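Long-range contact in cytolethal distending toxin protein B (Haemophilus ducreyi, PDB 1SR4), which probably acts as the DNase I-like nuclease subunit of a tripartite bacterial genotoxin, damaging the DNA of host cells: residues H113-V118 against I151-T156. Sequence-based numbering, arbitrary orientation.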
loop_
_atom_site.group_PDB
_atom_site.type_symbol
_atom_site.label_atom_id
_atom_site.label_comp_id
_atom_site.label_asym_id
_atom_site.label_seq_id
_atom_site.Cartn_x
_atom_site.Cartn_y
_atom_site.Cartn_z
ATOM N N HIS B 113 5.856 7.578 27.015
ATOM C CA HIS B 113 7.218 7.971 26.681
ATOM C C HIS B 113 8.213 6.896 27.058
ATOM O O HIS B 113 7.919 6.029 27.889
ATOM C CB HIS B 113 7.596 9.266 27.409
ATOM C CG HIS B 113 6.819 10.460 26.954
ATOM N ND1 HIS B 113 5.568 10.766 27.445
ATOM C CD2 HIS B 113 7.094 11.393 26.010
ATOM C CE1 HIS B 113 5.104 11.835 26.821
ATOM N NE2 HIS B 113 6.010 12.234 25.945
ATOM N N SER B 114 9.389 6.951 26.437
ATOM C CA SER B 114 10.462 6.017 26.750
ATOM C C SER B 114 11.269 6.737 27.846
ATOM O O SER B 114 10.853 7.796 28.302
ATOM C CB SER B 114 11.323 5.774 25.515
ATOM O OG SER B 114 11.724 7.006 24.931
ATOM N N ASP B 115 12.402 6.176 28.257
ATOM C CA ASP B 115 13.223 6.798 29.299
ATOM C C ASP B 115 13.738 8.183 28.914
ATOM O O ASP B 115 14.088 8.433 27.759
ATOM C CB ASP B 115 14.436 5.925 29.644
ATOM C CG ASP B 115 14.090 4.766 30.567
ATOM O OD1 ASP B 115 12.987 4.771 31.156
ATOM O OD2 ASP B 115 14.935 3.853 30.712
ATOM N N SER B 116 13.793 9.076 29.899
ATOM C CA SER B 116 14.296 10.426 29.677
ATOM C C SER B 116 15.701 10.342 29.100
ATOM O O SER B 116 16.520 9.546 29.553
ATOM C CB SER B 116 14.333 11.209 30.997
ATOM O OG SER B 116 13.020 11.544 31.424
ATOM N N SER B 117 15.979 11.156 28.094
ATOM C CA SER B 117 17.302 11.146 27.477
ATOM C C SER B 117 17.466 12.438 26.704
ATOM O O SER B 117 16.477 13.113 26.422
ATOM C CB SER B 117 17.436 9.948 26.526
ATOM O OG SER B 117 16.831 10.223 25.272
ATOM N N VAL B 118 18.703 12.782 26.347
ATOM C CA VAL B 118 18.942 14.017 25.609
ATOM C C VAL B 118 18.615 13.859 24.127
ATOM O O VAL B 118 18.731 14.810 23.357
ATOM C CB VAL B 118 20.408 14.478 25.759
ATOM C CG1 VAL B 118 20.724 14.720 27.251
ATOM C CG2 VAL B 118 21.345 13.432 25.164
ATOM N N ILE B 151 8.941 -0.075 25.415
ATOM C CA ILE B 151 8.158 -1.294 25.622
ATOM C C ILE B 151 7.936 -1.525 27.131
ATOM O O ILE B 151 6.823 -1.833 27.565
ATOM C CB ILE B 151 8.885 -2.539 25.019
ATOM C CG1 ILE B 151 9.093 -2.351 23.506
ATOM C CG2 ILE B 151 8.086 -3.821 25.309
ATOM C CD1 ILE B 151 7.850 -2.020 22.764
ATOM N N ARG B 152 8.996 -1.378 27.927
ATOM C CA ARG B 152 8.881 -1.546 29.374
ATOM C C ARG B 152 7.871 -0.569 29.974
ATOM O O ARG B 152 7.041 -0.958 30.805
ATOM C CB ARG B 152 10.249 -1.368 30.056
ATOM C CG ARG B 152 10.169 -1.352 31.596
ATOM C CD ARG B 152 11.539 -1.178 32.248
ATOM N NE ARG B 152 12.270 -0.041 31.693
ATOM C CZ ARG B 152 11.867 1.224 31.776
ATOM N NH1 ARG B 152 10.737 1.518 32.401
ATOM N NH2 ARG B 152 12.585 2.193 31.223
ATOM N N ASN B 153 7.916 0.698 29.568
ATOM C CA ASN B 153 6.974 1.664 30.124
ATOM C C ASN B 153 5.538 1.329 29.718
ATOM O O ASN B 153 4.603 1.540 30.491
ATOM C CB ASN B 153 7.327 3.093 29.702
ATOM C CG ASN B 153 8.550 3.630 30.434
ATOM O OD1 ASN B 153 8.996 3.047 31.417
ATOM N ND2 ASN B 153 9.086 4.750 29.965
ATOM N N ILE B 154 5.353 0.815 28.507
ATOM C CA ILE B 154 4.013 0.439 28.068
ATOM C C ILE B 154 3.555 -0.722 28.951
ATOM O O ILE B 154 2.427 -0.735 29.441
ATOM C CB ILE B 154 4.003 0.012 26.572
ATOM C CG1 ILE B 154 4.225 1.251 25.686
ATOM C CG2 ILE B 154 2.684 -0.688 26.226
ATOM C CD1 ILE B 154 4.405 0.932 24.216
ATOM N N PHE B 155 4.445 -1.689 29.161
ATOM C CA PHE B 155 4.134 -2.852 29.998
ATOM C C PHE B 155 3.684 -2.438 31.406
ATOM O O PHE B 155 2.621 -2.850 31.878
ATOM C CB PHE B 155 5.362 -3.763 30.116
ATOM C CG PHE B 155 5.168 -4.934 31.051
ATOM C CD1 PHE B 155 4.408 -6.033 30.665
ATOM C CD2 PHE B 155 5.733 -4.926 32.323
ATOM C CE1 PHE B 155 4.213 -7.110 31.540
ATOM C CE2 PHE B 155 5.545 -5.991 33.200
ATOM C CZ PHE B 155 4.785 -7.084 32.810
ATOM N N THR B 156 4.496 -1.632 32.081
ATOM C CA THR B 156 4.172 -1.199 33.438
ATOM C C THR B 156 2.884 -0.387 33.471
ATOM O O THR B 156 2.187 -0.372 34.481
ATOM C CB THR B 156 5.303 -0.357 34.042
ATOM O OG1 THR B 156 5.440 0.853 33.297
ATOM C CG2 THR B 156 6.617 -1.105 33.975
#
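D115 OD1 and R152 NH2 meet at 2.6 Å in a salt bridge. In this DNase I-like fold it ties the loop after strand 108-112, an outermost strand of the six-stranded sheet within this chain, to helix 147-159. R152 NH2 also lies 2.9 Å from D115 OD2, so one nitrogen faces both carboxylate oxygens. The hydrogen bond runs to OD1 on its syn side and is bent, with an N-H...O angle of 138°. The carboxylate sits at the edge of the guanidinium, and the two planes are 23° apart. The aliphatic part of R152 leaves the helix extended, with CG anti to the backbone N. A bend at chi3 then turns the guanidinium toward the loop and D115.

N153 makes the second link, this time to the backbone. Its ND2 donates to H113 O at 2.7 Å, and the bond is nearly straight at 175°. The acceptor lies in the amide plane of N153, while ND2 is tilted from the carbonyl plane of H113. The other end of the same amide faces R152, but the bond from NH1 to N153 OD1 is weak and doubtful. The straight bond from ND2 to H113 O is what favours this orientation of the amide.

S149, one turn before N153 on the same helix, accepts the backbone N-H of D115 through OG. I154, on another side of the helix, packs on W172 and V174 of strand 171-175. The contact is at the surface and joins loop to helix by polar groups. Its ion pair may be sensitive to salt, whereas the hydrogen bond from the N153 amide to H113 O pairs two neutral groups.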